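Local coordinates for protein polymerase subunit PA (Dhori virus, PDB 4CGS) that probably binds RNA as part of the viral polymerase, this chain being the N-terminal cap-snatching domain of its PA subunit, at residues A[78-83]-A[91-96]; A[82-87]-A[114-119]; A[37-42]-A[63-68]. One frame throughout, in Å; residues are numbered along the deposited sequence.

How the interactions relate
Interaction 3 lies nearest the middle of the domain: its centre is about 7 Å from the centre of the chain, against about 17 and 16 Å for the centres of interactions 1 and 2, both on the same side of that centre. The outer two share Phe82, whose ring meets a leucine in interaction 1 and an asparagine in interaction 2; Asn118 of interaction 2 also makes a probable hydrogen bond to Ile81 O of interaction 1. Chemistry follows place: at the surface, interaction 2 relies on an arginine-glutamate salt bridge and waters; partly buried interaction 1 combines leucines with an arginine gripping a helix-end carbonyl; interaction 3, partly buried too, joins helix 31-44 to the loop ahead of helix 68-78 through stacked rings, sulfur and one indole-carboxylate hydrogen bond.

Interaction 1 (A[78-83]-A[91-96]); sequences QNLIFA and LDLKER
Arg96 reaches across to the last turn of helix 68-78 and holds the carbonyl oxygen of Gln78 end-on. Both terminal nitrogens donate to that one atom, Arg96 NH2 to Gln78 O at 2.8 Å and Arg96 NH1 to Gln78 O at 3.0 Å, each in the carbonyl plane and close to the guanidinium plane; the N-H...O angles of 144° and 137° are the bent ones of a fork closing on a single acceptor. Bends at chi2 and chi3 fold the arginine back to get there. Water 1 donates to Gln78 OE1 and accepts a weak bond from Arg96 NH1.

The carbonyl belongs to the helix C-terminus, where Asn79, with positive phi, closes a Schellman motif; a cation here probably also suits the negative end of the helix dipole.

The remaining contacts are made by hydrocarbon groups. Leu80 CD2 sits over the centre of the guanidinium face, 3.4 Å from Arg96 CZ, while its other methyl, CD1, meets Leu93 CD2 at 3.8 Å. That same Leu93 methyl touches the Gln78 amide, the two side chains crossing at about a right angle. Further along, Phe82 CE1 approaches Leu91 CD2 (4.0 Å) obliquely, beside Met75 of helix 68-78.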
loop_
_atom_site.group_PDB
_atom_site.type_symbol
_atom_site.label_atom_id
_atom_site.label_comp_id
_atom_site.label_asym_id
_atom_site.label_seq_id
_atom_site.Cartn_x
_atom_site.Cartn_y
_atom_site.Cartn_z
ATOM N N GLN A 78 -16.939 7.593 -10.842
ATOM C CA GLN A 78 -17.568 6.996 -9.668
ATOM C C GLN A 78 -18.230 7.998 -8.745
ATOM O O GLN A 78 -18.814 7.640 -7.739
ATOM C CB GLN A 78 -16.591 6.191 -8.812
ATOM C CG GLN A 78 -16.037 5.001 -9.604
ATOM C CD GLN A 78 -17.058 3.951 -9.873
ATOM O OE1 GLN A 78 -18.032 3.827 -9.117
ATOM N NE2 GLN A 78 -16.845 3.146 -10.885
ATOM N N ASN A 79 -18.083 9.278 -9.048
ATOM C CA ASN A 79 -18.516 10.340 -8.143
ATOM C C ASN A 79 -17.979 10.174 -6.725
ATOM O O ASN A 79 -18.709 10.348 -5.779
ATOM C CB ASN A 79 -20.058 10.452 -8.152
ATOM C CG ASN A 79 -20.556 11.753 -7.548
ATOM O OD1 ASN A 79 -19.883 12.821 -7.658
ATOM N ND2 ASN A 79 -21.717 11.701 -6.897
ATOM N N LEU A 80 -16.679 9.852 -6.664
ATOM C CA LEU A 80 -15.940 9.759 -5.401
ATOM C C LEU A 80 -14.817 10.744 -5.492
ATOM O O LEU A 80 -13.806 10.531 -6.141
ATOM C CB LEU A 80 -15.373 8.374 -5.166
ATOM C CG LEU A 80 -16.366 7.307 -4.909
ATOM C CD1 LEU A 80 -15.646 5.958 -5.064
ATOM C CD2 LEU A 80 -17.060 7.458 -3.550
ATOM N N ILE A 81 -15.066 11.946 -4.927
ATOM C CA ILE A 81 -14.209 13.120 -5.150
ATOM C C ILE A 81 -13.545 13.501 -3.827
ATOM O O ILE A 81 -14.149 13.411 -2.736
ATOM C CB ILE A 81 -15.039 14.326 -5.623
ATOM C CG1 ILE A 81 -16.044 13.934 -6.759
ATOM C CG2 ILE A 81 -14.072 15.448 -6.098
ATOM C CD1 ILE A 81 -15.448 13.296 -8.006
ATOM N N PHE A 82 -12.282 13.857 -3.894
ATOM C CA PHE A 82 -11.431 14.141 -2.709
ATOM C C PHE A 82 -10.631 15.408 -2.959
ATOM O O PHE A 82 -10.552 15.866 -4.060
ATOM C CB PHE A 82 -10.477 12.998 -2.493
ATOM C CG PHE A 82 -11.175 11.664 -2.313
ATOM C CD1 PHE A 82 -11.578 10.933 -3.449
ATOM C CD2 PHE A 82 -11.607 11.224 -1.042
ATOM C CE1 PHE A 82 -12.277 9.759 -3.334
ATOM C CE2 PHE A 82 -12.246 10.009 -0.982
ATOM C CZ PHE A 82 -12.612 9.332 -2.129
ATOM N N ALA A 83 -10.085 15.961 -1.878
ATOM C CA ALA A 83 -9.461 17.302 -1.964
ATOM C C ALA A 83 -8.076 17.313 -1.360
ATOM O O ALA A 83 -7.593 18.338 -0.849
ATOM C CB ALA A 83 -10.398 18.338 -1.292
ATOM N N LEU A 91 -9.970 3.298 -4.544
ATOM C CA LEU A 91 -11.338 3.650 -4.357
ATOM C C LEU A 91 -12.103 2.401 -3.900
ATOM O O LEU A 91 -12.026 1.386 -4.579
ATOM C CB LEU A 91 -11.922 4.244 -5.606
ATOM C CG LEU A 91 -11.257 5.420 -6.273
ATOM C CD1 LEU A 91 -12.052 5.861 -7.491
ATOM C CD2 LEU A 91 -10.994 6.542 -5.261
ATOM N N ASP A 92 -12.833 2.483 -2.775
ATOM C CA ASP A 92 -13.619 1.403 -2.266
ATOM C C ASP A 92 -15.056 1.682 -2.730
ATOM O O ASP A 92 -15.707 2.604 -2.224
ATOM C CB ASP A 92 -13.536 1.391 -0.758
ATOM C CG ASP A 92 -14.388 0.323 -0.119
ATOM O OD1 ASP A 92 -15.286 -0.251 -0.745
ATOM O OD2 ASP A 92 -14.148 0.029 1.096
ATOM N N LEU A 93 -15.513 0.938 -3.735
ATOM C CA LEU A 93 -16.809 1.206 -4.344
ATOM C C LEU A 93 -17.982 0.690 -3.492
ATOM O O LEU A 93 -19.178 1.055 -3.696
ATOM C CB LEU A 93 -16.838 0.612 -5.732
ATOM C CG LEU A 93 -15.696 1.009 -6.682
ATOM C CD1 LEU A 93 -15.902 0.437 -8.083
ATOM C CD2 LEU A 93 -15.605 2.537 -6.708
ATOM N N LYS A 94 -17.692 -0.170 -2.534
ATOM C CA LYS A 94 -18.748 -0.679 -1.582
ATOM C C LYS A 94 -19.019 0.364 -0.558
ATOM O O LYS A 94 -20.191 0.766 -0.377
ATOM C CB LYS A 94 -18.323 -2.004 -0.993
ATOM C CG LYS A 94 -19.264 -2.487 0.067
ATOM C CD LYS A 94 -18.678 -3.709 0.744
ATOM C CE LYS A 94 -19.556 -4.216 1.862
ATOM N NZ LYS A 94 -18.828 -5.303 2.538
ATOM N N GLU A 95 -17.991 0.789 0.126
ATOM C CA GLU A 95 -18.110 1.752 1.232
ATOM C C GLU A 95 -18.154 3.211 0.748
ATOM O O GLU A 95 -18.506 4.109 1.539
ATOM C CB GLU A 95 -16.993 1.532 2.266
ATOM C CG GLU A 95 -17.057 0.166 2.924
ATOM C CD GLU A 95 -18.333 -0.104 3.657
ATOM O OE1 GLU A 95 -18.954 0.870 4.094
ATOM O OE2 GLU A 95 -18.680 -1.292 3.790
ATOM N N ARG A 96 -17.807 3.459 -0.526
ATOM C CA ARG A 96 -17.787 4.818 -1.081
ATOM C C ARG A 96 -16.735 5.640 -0.305
ATOM O O ARG A 96 -17.034 6.729 0.180
ATOM C CB ARG A 96 -19.166 5.490 -1.060
ATOM C CG ARG A 96 -20.265 4.636 -1.649
ATOM C CD ARG A 96 -20.132 4.663 -3.186
ATOM N NE ARG A 96 -20.221 6.062 -3.671
ATOM C CZ ARG A 96 -19.970 6.451 -4.910
ATOM N NH1 ARG A 96 -19.572 5.562 -5.780
ATOM N NH2 ARG A 96 -19.994 7.768 -5.235
HETATM O O HOH W 1 -20.480 4.977 -8.903
#

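Interaction 2 (A[82-87]-A[114-119]); sequences FARPNV and QTAENE
Phe82 lays the CD2-CE2 side of its ring against the amide of Asn118, the two planes 33° apart, with CE2 3.4 Å from Asn118 ND2. The backbone of the same asparagine comes in at the ring edge, where Asn118 O lies near the ring plane. Asn118 is the third residue of a type I beta turn, Ala116 to Glu119, which leads into the outermost strand 119-125 of the mixed sheet; the contact thus ties the loop between helix 68-78 and strand 90-92 to the start of that strand. With chi1 at 71°, the Asn118 amide stands between its own backbone N and carbonyl carbon and is brought beside CD2 and CE2 of the ring, while ND2 makes a weak hydrogen bond to Ile81 O.

Beside the ring, Arg84 and Glu119 form a side-on salt bridge with guanidinium and carboxylate nearly coplanar. Arg84 NE donates to the syn lone pair of Glu119 OE2 at 3.0 Å, and Arg84 NH2 to Glu119 OE1 at 2.9 Å, both bonds almost straight. Water 3 bridges Arg84 NH2 to Gln114 O. The carboxylate has further partners: Tyr100 OH of the adjacent strand bonds OE2, and water 2 links OE2 to Ala83 N. The bonds on Glu119 OE1 and OE2 should fix the carboxylate's rotation and probably favour its charged form. On its anti side, Glu119 OE1 also takes the backbone N-H of Ala116 at 3.1 Å, tilted 31° from the carboxylate plane.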
loop_
_atom_site.group_PDB
_atom_site.type_symbol
_atom_site.label_atom_id
_atom_site.label_comp_id
_atom_site.label_asym_id
_atom_site.label_seq_id
_atom_site.Cartn_x
_atom_site.Cartn_y
_atom_site.Cartn_z
ATOM N N PHE A 82 -12.282 13.857 -3.894
ATOM C CA PHE A 82 -11.431 14.141 -2.709
ATOM C C PHE A 82 -10.631 15.408 -2.959
ATOM O O PHE A 82 -10.552 15.866 -4.060
ATOM C CB PHE A 82 -10.477 12.998 -2.493
ATOM C CG PHE A 82 -11.175 11.664 -2.313
ATOM C CD1 PHE A 82 -11.578 10.933 -3.449
ATOM C CD2 PHE A 82 -11.607 11.224 -1.042
ATOM C CE1 PHE A 82 -12.277 9.759 -3.334
ATOM C CE2 PHE A 82 -12.246 10.009 -0.982
ATOM C CZ PHE A 82 -12.612 9.332 -2.129
ATOM N N ALA A 83 -10.085 15.961 -1.878
ATOM C CA ALA A 83 -9.461 17.302 -1.964
ATOM C C ALA A 83 -8.076 17.313 -1.360
ATOM O O ALA A 83 -7.593 18.338 -0.849
ATOM C CB ALA A 83 -10.398 18.338 -1.292
ATOM N N ARG A 84 -7.376 16.186 -1.392
ATOM C CA ARG A 84 -5.994 16.147 -1.021
ATOM C C ARG A 84 -5.124 16.349 -2.253
ATOM O O ARG A 84 -5.535 16.052 -3.365
ATOM C CB ARG A 84 -5.622 14.805 -0.377
ATOM C CG ARG A 84 -6.495 14.408 0.762
ATOM C CD ARG A 84 -6.478 15.297 1.972
ATOM N NE ARG A 84 -7.330 14.759 3.044
ATOM C CZ ARG A 84 -7.346 15.257 4.264
ATOM N NH1 ARG A 84 -6.674 16.392 4.532
ATOM N NH2 ARG A 84 -8.085 14.640 5.184
ATOM N N PRO A 85 -3.862 16.800 -2.086
ATOM C CA PRO A 85 -2.932 16.902 -3.231
ATOM C C PRO A 85 -2.702 15.566 -3.922
ATOM O O PRO A 85 -2.569 15.515 -5.123
ATOM C CB PRO A 85 -1.612 17.377 -2.589
ATOM C CG PRO A 85 -2.060 18.096 -1.341
ATOM C CD PRO A 85 -3.315 17.407 -0.858
ATOM N N ASN A 86 -2.587 14.519 -3.100
ATOM C CA ASN A 86 -2.369 13.133 -3.550
ATOM C C ASN A 86 -3.710 12.370 -3.617
ATOM O O ASN A 86 -4.550 12.477 -2.743
ATOM C CB ASN A 86 -1.480 12.425 -2.456
ATOM C CG ASN A 86 -1.987 12.647 -0.977
ATOM O OD1 ASN A 86 -2.213 13.830 -0.481
ATOM N ND2 ASN A 86 -2.064 11.539 -0.228
ATOM N N VAL A 87 -3.897 11.618 -4.703
ATOM C CA VAL A 87 -5.132 10.864 -4.906
ATOM C C VAL A 87 -5.129 9.614 -4.016
ATOM O O VAL A 87 -4.114 9.097 -3.582
ATOM C CB VAL A 87 -5.360 10.437 -6.395
ATOM C CG1 VAL A 87 -5.256 11.626 -7.308
ATOM C CG2 VAL A 87 -4.381 9.360 -6.826
ATOM N N GLN A 114 -7.062 11.733 12.662
ATOM C CA GLN A 114 -8.275 12.162 11.934
ATOM C C GLN A 114 -8.129 12.140 10.390
ATOM O O GLN A 114 -7.067 12.470 9.828
ATOM C CB GLN A 114 -8.597 13.624 12.334
ATOM C CG GLN A 114 -9.948 14.134 11.886
ATOM C CD GLN A 114 -10.205 15.677 12.066
ATOM O OE1 GLN A 114 -9.296 16.521 12.276
ATOM N NE2 GLN A 114 -11.456 16.041 11.965
ATOM N N THR A 115 -9.184 11.648 9.762
ATOM C CA THR A 115 -9.359 11.724 8.318
ATOM C C THR A 115 -10.743 12.331 8.042
ATOM O O THR A 115 -11.547 12.445 8.953
ATOM C CB THR A 115 -9.157 10.324 7.653
ATOM O OG1 THR A 115 -10.178 9.451 8.124
ATOM C CG2 THR A 115 -7.757 9.759 8.005
ATOM N N ALA A 116 -11.045 12.655 6.779
ATOM C CA ALA A 116 -12.331 13.101 6.347
ATOM C C ALA A 116 -13.333 11.944 6.381
ATOM O O ALA A 116 -12.930 10.787 6.432
ATOM C CB ALA A 116 -12.217 13.669 4.953
ATOM N N GLU A 117 -14.615 12.282 6.279
ATOM C CA GLU A 117 -15.635 11.260 6.395
ATOM C C GLU A 117 -15.596 10.271 5.241
ATOM O O GLU A 117 -15.968 9.141 5.451
ATOM C CB GLU A 117 -17.035 11.908 6.502
ATOM C CG GLU A 117 -17.539 12.583 5.220
ATOM C CD GLU A 117 -18.925 13.249 5.324
ATOM O OE1 GLU A 117 -19.684 12.876 6.256
ATOM O OE2 GLU A 117 -19.263 14.137 4.456
ATOM N N ASN A 118 -15.208 10.690 4.057
ATOM C CA ASN A 118 -15.125 9.784 2.926
ATOM C C ASN A 118 -13.760 9.114 2.714
ATOM O O ASN A 118 -13.517 8.510 1.664
ATOM C CB ASN A 118 -15.595 10.448 1.616
ATOM C CG ASN A 118 -14.654 11.508 1.080
ATOM O OD1 ASN A 118 -13.733 11.930 1.728
ATOM N ND2 ASN A 118 -14.934 11.975 -0.127
ATOM N N GLU A 119 -12.909 9.186 3.727
ATOM C CA GLU A 119 -11.534 8.628 3.643
ATOM C C GLU A 119 -11.290 7.551 4.681
ATOM O O GLU A 119 -11.756 7.653 5.846
ATOM C CB GLU A 119 -10.488 9.738 3.846
ATOM C CG GLU A 119 -10.507 10.844 2.777
ATOM C CD GLU A 119 -9.487 11.960 3.062
ATOM O OE1 GLU A 119 -9.277 12.203 4.263
ATOM O OE2 GLU A 119 -8.995 12.492 2.076
HETATM O O HOH W 2 -10.398 14.698 0.708
HETATM O O HOH W 3 -7.181 14.804 8.238
#

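Interaction 3 (A[37-42]-A[63-68]); sequences VECIKY and NMWTPP
Trp65 lies flat over Tyr42, its six-membered ring in an offset stack with the tyrosine ring: centroids are 4.2 Å apart and the planes 18° from parallel. Trp65 CE3 sits over the centre of the tyrosine face, and the slide between the rings brings Tyr42 CB under the indole as a CH-pi contact. The tyrosine ring leans out from helix 31-44 to meet it because chi1 (-171°) turns CG away from the backbone N.

Met64 is the bump that fills the groove between Glu38 and, one turn on, Lys41 and Tyr42. Fully extended, it slides its methyl in until Met64 CE is 3.5 Å from Glu38 O and 3.8 Å from Lys41 CD. The sulfur stops at the tyrosine edge, Met64 SD 3.8 Å from Tyr42 CD1, a Met-aromatic contact. The same methyl lies against the rim of one indole face, so Met64 is wedged between helix and tryptophan.

Both intruders occupy the middle positions of a type II beta turn, Asn63 to Thr66, which carries the chain from strand 57-62 towards helix 68-78; Trp65 has the positive phi of its third position.

At the indole perimeter, Trp65 NE1 donates to Glu38 OE2 at 2.8 Å, nearly straight (166°), on the anti side, somewhat out of the carboxylate plane; OE2 also hydrogen-bonds Ser22 OG. Cys39 SG meets the ring edge 4.1 Å from Trp65 CH2, backed by helix 13-18.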
loop_
_atom_site.group_PDB
_atom_site.type_symbol
_atom_site.label_atom_id
_atom_site.label_comp_id
_atom_site.label_asym_id
_atom_site.label_seq_id
_atom_site.Cartn_x
_atom_site.Cartn_y
_atom_site.Cartn_z
ATOM N N VAL A 37 10.025 -0.430 0.089
ATOM C CA VAL A 37 8.826 0.027 0.798
ATOM C C VAL A 37 7.668 0.380 -0.135
ATOM O O VAL A 37 6.521 0.027 0.145
ATOM C CB VAL A 37 9.131 1.136 1.810
ATOM C CG1 VAL A 37 7.849 1.715 2.406
ATOM C CG2 VAL A 37 10.031 0.597 2.913
ATOM N N GLU A 38 7.991 0.999 -1.259
ATOM C CA GLU A 38 6.914 1.399 -2.225
ATOM C C GLU A 38 6.305 0.164 -2.853
ATOM O O GLU A 38 5.094 0.077 -3.048
ATOM C CB GLU A 38 7.493 2.361 -3.269
ATOM C CG GLU A 38 6.430 3.071 -4.094
ATOM C CD GLU A 38 6.985 4.119 -5.019
ATOM O OE1 GLU A 38 8.117 4.592 -4.835
ATOM O OE2 GLU A 38 6.270 4.424 -6.010
ATOM N N CYS A 39 7.123 -0.830 -3.129
ATOM C CA CYS A 39 6.610 -2.087 -3.625
ATOM C C CYS A 39 5.812 -2.840 -2.591
ATOM O O CYS A 39 4.826 -3.496 -2.904
ATOM C CB CYS A 39 7.708 -3.011 -4.142
ATOM S SG CYS A 39 8.532 -2.483 -5.671
ATOM N N ILE A 40 6.186 -2.750 -1.320
ATOM C CA ILE A 40 5.391 -3.301 -0.218
ATOM C C ILE A 40 4.027 -2.621 -0.206
ATOM O O ILE A 40 2.988 -3.283 -0.083
ATOM C CB ILE A 40 6.123 -3.167 1.128
ATOM C CG1 ILE A 40 7.367 -4.115 1.187
ATOM C CG2 ILE A 40 5.170 -3.509 2.304
ATOM C CD1 ILE A 40 8.223 -3.925 2.422
ATOM N N LYS A 41 4.020 -1.271 -0.282
ATOM C CA LYS A 41 2.774 -0.525 -0.303
ATOM C C LYS A 41 1.879 -0.970 -1.450
ATOM O O LYS A 41 0.689 -1.191 -1.261
ATOM C CB LYS A 41 3.090 0.932 -0.414
ATOM C CG LYS A 41 1.865 1.849 -0.483
ATOM C CD LYS A 41 2.322 3.277 -0.643
ATOM C CE LYS A 41 1.206 4.231 -0.955
ATOM N NZ LYS A 41 1.752 5.651 -0.874
ATOM N N TYR A 42 2.414 -1.132 -2.645
ATOM C CA TYR A 42 1.653 -1.571 -3.789
ATOM C C TYR A 42 1.073 -2.948 -3.569
ATOM O O TYR A 42 -0.091 -3.239 -3.899
ATOM C CB TYR A 42 2.421 -1.454 -5.067
ATOM C CG TYR A 42 1.612 -1.686 -6.305
ATOM C CD1 TYR A 42 0.708 -0.702 -6.735
ATOM C CD2 TYR A 42 1.664 -2.880 -7.010
ATOM C CE1 TYR A 42 -0.072 -0.853 -7.858
ATOM C CE2 TYR A 42 0.880 -3.059 -8.159
ATOM C CZ TYR A 42 0.055 -2.049 -8.597
ATOM O OH TYR A 42 -0.728 -2.216 -9.725
ATOM N N ASN A 63 -5.611 3.074 -7.683
ATOM C CA ASN A 63 -5.048 4.251 -8.363
ATOM C C ASN A 63 -3.513 4.267 -8.251
ATOM O O ASN A 63 -2.868 4.960 -9.036
ATOM C CB ASN A 63 -5.591 5.551 -7.714
ATOM C CG ASN A 63 -7.015 5.831 -7.917
ATOM O OD1 ASN A 63 -7.661 6.373 -7.017
ATOM N ND2 ASN A 63 -7.548 5.466 -9.073
ATOM N N MET A 64 -2.895 3.633 -7.264
ATOM C CA MET A 64 -1.467 3.684 -7.144
ATOM C C MET A 64 -0.798 3.198 -8.400
ATOM O O MET A 64 -1.219 2.202 -9.006
ATOM C CB MET A 64 -0.994 2.881 -5.970
ATOM C CG MET A 64 0.455 3.005 -5.709
ATOM S SD MET A 64 0.969 2.125 -4.197
ATOM C CE MET A 64 2.751 2.278 -4.304
ATOM N N TRP A 65 0.205 3.923 -8.809
ATOM C CA TRP A 65 0.990 3.682 -10.043
ATOM C C TRP A 65 0.186 3.845 -11.335
ATOM O O TRP A 65 0.637 3.380 -12.378
ATOM C CB TRP A 65 1.737 2.348 -9.973
ATOM C CG TRP A 65 2.834 2.304 -8.968
ATOM C CD1 TRP A 65 3.432 3.323 -8.224
ATOM C CD2 TRP A 65 3.514 1.091 -8.551
ATOM N NE1 TRP A 65 4.424 2.809 -7.434
ATOM C CE2 TRP A 65 4.546 1.491 -7.613
ATOM C CE3 TRP A 65 3.439 -0.241 -8.928
ATOM C CZ2 TRP A 65 5.375 0.554 -7.044
ATOM C CZ3 TRP A 65 4.308 -1.133 -8.367
ATOM C CH2 TRP A 65 5.236 -0.761 -7.431
ATOM N N THR A 66 -0.901 4.614 -11.285
ATOM C CA THR A 66 -1.588 5.107 -12.424
ATOM C C THR A 66 -1.458 6.615 -12.491
ATOM O O THR A 66 -1.169 7.281 -11.467
ATOM C CB THR A 66 -3.062 4.720 -12.476
ATOM O OG1 THR A 66 -3.811 5.549 -11.547
ATOM C CG2 THR A 66 -3.250 3.182 -12.191
ATOM N N PRO A 67 -1.536 7.189 -13.684
ATOM C CA PRO A 67 -1.418 8.661 -13.788
ATOM C C PRO A 67 -2.457 9.394 -13.040
ATOM O O PRO A 67 -3.540 8.915 -12.998
ATOM C CB PRO A 67 -1.529 8.908 -15.309
ATOM C CG PRO A 67 -1.174 7.622 -15.953
ATOM C CD PRO A 67 -1.592 6.525 -15.009
ATOM N N PRO A 68 -2.107 10.515 -12.366
ATOM C CA PRO A 68 -3.174 11.210 -11.596
ATOM C C PRO A 68 -4.356 11.641 -12.424
ATOM O O PRO A 68 -5.469 11.620 -11.932
ATOM C CB PRO A 68 -2.422 12.398 -10.945
ATOM C CG PRO A 68 -0.981 12.017 -10.997
ATOM C CD PRO A 68 -0.770 11.084 -12.165
#